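Long-range contact in sister chromatid cohesion protein (Chaetomium thermophilum, PDB 5T8V), which probably acts as a cohesin loader on chromatin, represented here by its C-terminal HEAT-repeat fragment: residues V913-A927 and R975-C987. Sequence-based numbering, arbitrary orientation.
Sequences VVAKVPRALLDDVMA and RYSLIVGMAGKHC
Helix 919-927 meets helix 975-986 where D923 faces M982 and A927 faces H986. The two helices run in broadly the same direction, with axes 9.4 Å apart at closest approach and a crossing angle of -46°. The 3-10 segment and loop, residues 913-918, that lead into helix 919-927 lie against the start of segment 975-987.

There R975 reaches in among the loop carbonyls. Its chain bends at chi2 (68°) and brings the guanidinium between them. NH2 donates to V914 O at 2.6 Å, in the guanidinium plane but from above the carbonyl plane. NE adds a weak hydrogen bond to the same oxygen. V917 O also lies at the guanidinium edge, though its modelled place is less sure. L922 CD2 covers one face of the group and the backbone of K916 the opposite face. Beside it, V914 CG1 rests on I979 CG1 at 3.5 Å.

In the middle, L922 and L978 meet tip to tip, CD2 to CG at 3.5 Å. L922 also packs on M982. M926 is a knob in a hole formed by I979, M982, A983 and H986. Its chain is bent at chi2 and chi3, which turns CE toward I979 O and A983 N.

At the far end, H986 NE2 makes a weak hydrogen bond to D923 OD1 (2.6 Å), with ring and carboxylate planes 87° apart. A927 CB lies 3.5 Å from H986 ND1. D923 OD2 forms a long salt bridge with K985 NZ. With an alanine here instead of H986, D923 OD1 would probably lose this donor and a gap would open beside A927 and M926.

R919 extends past L978 to a salt bridge with D1034 on helix 1026-1042. Helices two apart in the chain thus pack side by side, here with helix 940-960 as the connecting helix, as in an alpha-solenoid of HEAT repeats.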
loop_
_atom_site.group_PDB
_atom_site.type_symbol
_atom_site.label_atom_id
_atom_site.label_comp_id
_atom_site.label_asym_id
_atom_site.label_seq_id
_atom_site.Cartn_x
_atom_site.Cartn_y
_atom_site.Cartn_z
ATOM N N VAL A 913 43.226 38.068 -24.987
ATOM C CA VAL A 913 42.979 36.689 -24.576
ATOM C C VAL A 913 42.452 35.831 -25.713
ATOM O O VAL A 913 42.432 34.601 -25.593
ATOM C CB VAL A 913 41.988 36.621 -23.392
ATOM C CG1 VAL A 913 42.401 37.592 -22.285
ATOM C CG2 VAL A 913 40.560 36.901 -23.847
ATOM N N VAL A 914 42.019 36.448 -26.814
ATOM C CA VAL A 914 41.546 35.702 -27.970
ATOM C C VAL A 914 42.601 34.735 -28.489
ATOM O O VAL A 914 42.260 33.731 -29.123
ATOM C CB VAL A 914 41.109 36.688 -29.075
ATOM C CG1 VAL A 914 40.942 35.983 -30.417
ATOM C CG2 VAL A 914 39.817 37.379 -28.677
ATOM N N ALA A 915 43.877 35.008 -28.234
ATOM C CA ALA A 915 44.966 34.249 -28.831
ATOM C C ALA A 915 45.384 33.036 -28.011
ATOM O O ALA A 915 46.349 32.361 -28.388
ATOM C CB ALA A 915 46.181 35.160 -29.042
ATOM N N LYS A 916 44.693 32.731 -26.912
ATOM C CA LYS A 916 45.106 31.634 -26.042
ATOM C C LYS A 916 43.922 30.786 -25.600
ATOM O O LYS A 916 43.951 29.555 -25.706
ATOM C CB LYS A 916 45.828 32.178 -24.806
ATOM C CG LYS A 916 47.003 33.091 -25.113
ATOM C CD LYS A 916 47.725 33.508 -23.841
ATOM C CE LYS A 916 48.916 34.403 -24.147
ATOM N NZ LYS A 916 49.691 34.749 -22.921
ATOM N N VAL A 917 42.885 31.445 -25.093
ATOM C CA VAL A 917 41.748 30.792 -24.447
ATOM C C VAL A 917 41.187 29.671 -25.318
ATOM O O VAL A 917 41.196 29.787 -26.551
ATOM C CB VAL A 917 40.660 31.826 -24.121
ATOM C CG1 VAL A 917 40.031 32.376 -25.400
ATOM C CG2 VAL A 917 39.615 31.232 -23.234
ATOM N N PRO A 918 40.682 28.569 -24.733
ATOM C CA PRO A 918 40.087 27.509 -25.562
ATOM C C PRO A 918 38.897 27.974 -26.389
ATOM O O PRO A 918 38.448 29.117 -26.270
ATOM C CB PRO A 918 39.669 26.447 -24.533
ATOM C CG PRO A 918 39.728 27.122 -23.204
ATOM C CD PRO A 918 40.793 28.151 -23.325
ATOM N N ARG A 919 38.380 27.073 -27.227
ATOM C CA ARG A 919 37.313 27.428 -28.159
ATOM C C ARG A 919 36.022 27.777 -27.429
ATOM O O ARG A 919 35.443 28.847 -27.650
ATOM C CB ARG A 919 37.084 26.269 -29.131
ATOM C CG ARG A 919 35.877 26.425 -30.054
ATOM C CD ARG A 919 35.502 25.097 -30.693
ATOM N NE ARG A 919 34.102 25.087 -31.127
ATOM C CZ ARG A 919 33.684 25.239 -32.381
ATOM N NH1 ARG A 919 34.549 25.405 -33.373
ATOM N NH2 ARG A 919 32.385 25.219 -32.645
ATOM N N ALA A 920 35.548 26.877 -26.563
ATOM C CA ALA A 920 34.244 27.062 -25.932
ATOM C C ALA A 920 34.137 28.424 -25.260
ATOM O O ALA A 920 33.075 29.057 -25.287
ATOM C CB ALA A 920 33.991 25.944 -24.921
ATOM N N LEU A 921 35.225 28.894 -24.649
ATOM C CA LEU A 921 35.213 30.223 -24.047
ATOM C C LEU A 921 35.441 31.303 -25.096
ATOM O O LEU A 921 34.862 32.394 -25.007
ATOM C CB LEU A 921 36.271 30.308 -22.947
ATOM C CG LEU A 921 36.414 31.638 -22.199
ATOM C CD1 LEU A 921 35.062 32.206 -21.817
ATOM C CD2 LEU A 921 37.253 31.446 -20.941
ATOM N N LEU A 922 36.270 31.015 -26.106
ATOM C CA LEU A 922 36.452 31.963 -27.198
ATOM C C LEU A 922 35.113 32.362 -27.803
ATOM O O LEU A 922 34.963 33.482 -28.307
ATOM C CB LEU A 922 37.357 31.382 -28.283
ATOM C CG LEU A 922 37.556 32.315 -29.486
ATOM C CD1 LEU A 922 38.041 33.701 -29.071
ATOM C CD2 LEU A 922 38.524 31.696 -30.468
ATOM N N ASP A 923 34.133 31.457 -27.768
ATOM C CA ASP A 923 32.811 31.763 -28.303
ATOM C C ASP A 923 32.153 32.895 -27.521
ATOM O O ASP A 923 31.814 33.947 -28.080
ATOM C CB ASP A 923 31.950 30.495 -28.277
ATOM C CG ASP A 923 30.730 30.594 -29.166
ATOM O OD1 ASP A 923 29.934 31.538 -28.985
ATOM O OD2 ASP A 923 30.567 29.727 -30.050
ATOM N N ASP A 924 31.978 32.701 -26.214
ATOM C CA ASP A 924 31.292 33.703 -25.408
ATOM C C ASP A 924 32.077 35.009 -25.356
ATOM O O ASP A 924 31.483 36.094 -25.339
ATOM C CB ASP A 924 31.050 33.163 -24.000
ATOM C CG ASP A 924 30.169 31.928 -23.994
ATOM O OD1 ASP A 924 28.939 32.076 -24.144
ATOM O OD2 ASP A 924 30.705 30.811 -23.839
ATOM N N VAL A 925 33.411 34.936 -25.337
ATOM C CA VAL A 925 34.196 36.168 -25.272
ATOM C C VAL A 925 34.134 36.913 -26.598
ATOM O O VAL A 925 34.132 38.148 -26.629
ATOM C CB VAL A 925 35.652 35.880 -24.861
ATOM C CG1 VAL A 925 36.340 35.063 -25.902
ATOM C CG2 VAL A 925 36.399 37.173 -24.642
ATOM N N MET A 926 34.107 36.184 -27.716
ATOM C CA MET A 926 33.967 36.842 -29.012
ATOM C C MET A 926 32.606 37.516 -29.123
ATOM O O MET A 926 32.502 38.668 -29.565
ATOM C CB MET A 926 34.167 35.832 -30.142
ATOM C CG MET A 926 34.124 36.443 -31.541
ATOM S SD MET A 926 35.462 37.619 -31.855
ATOM C CE MET A 926 36.864 36.510 -32.005
ATOM N N ALA A 927 31.545 36.810 -28.720
ATOM C CA ALA A 927 30.227 37.432 -28.654
ATOM C C ALA A 927 30.274 38.709 -27.824
ATOM O O ALA A 927 29.769 39.759 -28.242
ATOM C CB ALA A 927 29.216 36.447 -28.068
ATOM N N ARG A 975 44.904 28.395 -34.510
ATOM C CA ARG A 975 44.400 29.557 -33.790
ATOM C C ARG A 975 43.917 30.642 -34.747
ATOM O O ARG A 975 42.875 31.261 -34.512
ATOM C CB ARG A 975 45.476 30.107 -32.853
ATOM C CG ARG A 975 44.921 30.985 -31.747
ATOM C CD ARG A 975 44.098 30.169 -30.756
ATOM N NE ARG A 975 43.346 31.006 -29.834
ATOM C CZ ARG A 975 42.467 30.536 -28.956
ATOM N NH1 ARG A 975 42.228 29.232 -28.880
ATOM N NH2 ARG A 975 41.822 31.369 -28.153
ATOM N N TYR A 976 44.659 30.893 -35.826
ATOM C CA TYR A 976 44.221 31.879 -36.809
ATOM C C TYR A 976 42.833 31.535 -37.337
ATOM O O TYR A 976 41.898 32.342 -37.252
ATOM C CB TYR A 976 45.228 31.955 -37.960
ATOM C CG TYR A 976 46.570 32.559 -37.598
ATOM C CD1 TYR A 976 46.665 33.621 -36.706
ATOM C CD2 TYR A 976 47.745 32.070 -38.158
ATOM C CE1 TYR A 976 47.888 34.175 -36.381
ATOM C CE2 TYR A 976 48.972 32.618 -37.837
ATOM C CZ TYR A 976 49.038 33.670 -36.949
ATOM O OH TYR A 976 50.258 34.218 -36.627
ATOM N N SER A 977 42.684 30.329 -37.888
ATOM C CA SER A 977 41.399 29.905 -38.432
ATOM C C SER A 977 40.313 29.907 -37.369
ATOM O O SER A 977 39.150 30.192 -37.675
ATOM C CB SER A 977 41.525 28.512 -39.043
ATOM O OG SER A 977 41.660 27.531 -38.031
ATOM N N LEU A 978 40.657 29.577 -36.124
ATOM C CA LEU A 978 39.660 29.611 -35.061
ATOM C C LEU A 978 39.164 31.034 -34.832
ATOM O O LEU A 978 37.954 31.278 -34.745
ATOM C CB LEU A 978 40.246 29.025 -33.775
ATOM C CG LEU A 978 39.275 28.963 -32.593
ATOM C CD1 LEU A 978 38.120 28.021 -32.887
ATOM C CD2 LEU A 978 39.992 28.548 -31.319
ATOM N N ILE A 979 40.090 31.991 -34.738
ATOM C CA ILE A 979 39.711 33.384 -34.513
ATOM C C ILE A 979 38.859 33.893 -35.670
ATOM O O ILE A 979 37.794 34.487 -35.467
ATOM C CB ILE A 979 40.967 34.253 -34.311
ATOM C CG1 ILE A 979 41.729 33.798 -33.065
ATOM C CG2 ILE A 979 40.589 35.733 -34.191
ATOM C CD1 ILE A 979 43.112 34.413 -32.925
ATOM N N VAL A 980 39.322 33.675 -36.902
ATOM C CA VAL A 980 38.548 34.101 -38.066
ATOM C C VAL A 980 37.158 33.480 -38.037
ATOM O O VAL A 980 36.152 34.153 -38.300
ATOM C CB VAL A 980 39.298 33.747 -39.364
ATOM C CG1 VAL A 980 38.455 34.096 -40.590
ATOM C CG2 VAL A 980 40.634 34.470 -39.417
ATOM N N GLY A 981 37.076 32.190 -37.712
ATOM C CA GLY A 981 35.794 31.506 -37.754
ATOM C C GLY A 981 34.822 32.037 -36.720
ATOM O O GLY A 981 33.658 32.314 -37.028
ATOM N N MET A 982 35.282 32.183 -35.476
ATOM C CA MET A 982 34.416 32.730 -34.439
ATOM C C MET A 982 33.992 34.153 -34.776
ATOM O O MET A 982 32.819 34.519 -34.614
ATOM C CB MET A 982 35.131 32.685 -33.088
ATOM C CG MET A 982 35.461 31.279 -32.599
ATOM S SD MET A 982 34.057 30.143 -32.646
ATOM C CE MET A 982 32.765 31.152 -31.950
ATOM N N ALA A 983 34.933 34.970 -35.252
ATOM C CA ALA A 983 34.593 36.323 -35.676
ATOM C C ALA A 983 33.475 36.297 -36.708
ATOM O O ALA A 983 32.472 37.006 -36.575
ATOM C CB ALA A 983 35.832 37.021 -36.237
ATOM N N GLY A 984 33.626 35.469 -37.743
ATOM C CA GLY A 984 32.566 35.326 -38.725
ATOM C C GLY A 984 31.260 34.855 -38.118
ATOM O O GLY A 984 30.183 35.211 -38.602
ATOM N N LYS A 985 31.334 34.059 -37.049
ATOM C CA LYS A 985 30.119 33.550 -36.421
ATOM C C LYS A 985 29.358 34.662 -35.711
ATOM O O LYS A 985 28.137 34.787 -35.866
ATOM C CB LYS A 985 30.461 32.428 -35.439
ATOM C CG LYS A 985 29.247 31.868 -34.704
ATOM C CD LYS A 985 29.610 30.659 -33.859
ATOM C CE LYS A 985 28.410 30.125 -33.092
ATOM N NZ LYS A 985 28.508 28.657 -32.848
ATOM N N HIS A 986 30.058 35.480 -34.926
ATOM C CA HIS A 986 29.401 36.463 -34.070
ATOM C C HIS A 986 29.364 37.862 -34.673
ATOM O O HIS A 986 28.318 38.518 -34.645
ATOM C CB HIS A 986 30.095 36.508 -32.706
ATOM C CG HIS A 986 29.963 35.237 -31.929
ATOM N ND1 HIS A 986 28.847 34.939 -31.179
ATOM C CD2 HIS A 986 30.801 34.182 -31.796
ATOM C CE1 HIS A 986 29.003 33.756 -30.614
ATOM N NE2 HIS A 986 30.182 33.276 -30.970
ATOM N N CYS A 987 30.483 38.338 -35.211
ATOM C CA CYS A 987 30.602 39.707 -35.705
ATOM C C CYS A 987 30.888 39.674 -37.199
ATOM O O CYS A 987 31.980 39.276 -37.618
ATOM C CB CYS A 987 31.702 40.455 -34.956
ATOM S SG CYS A 987 33.207 39.505 -34.697
#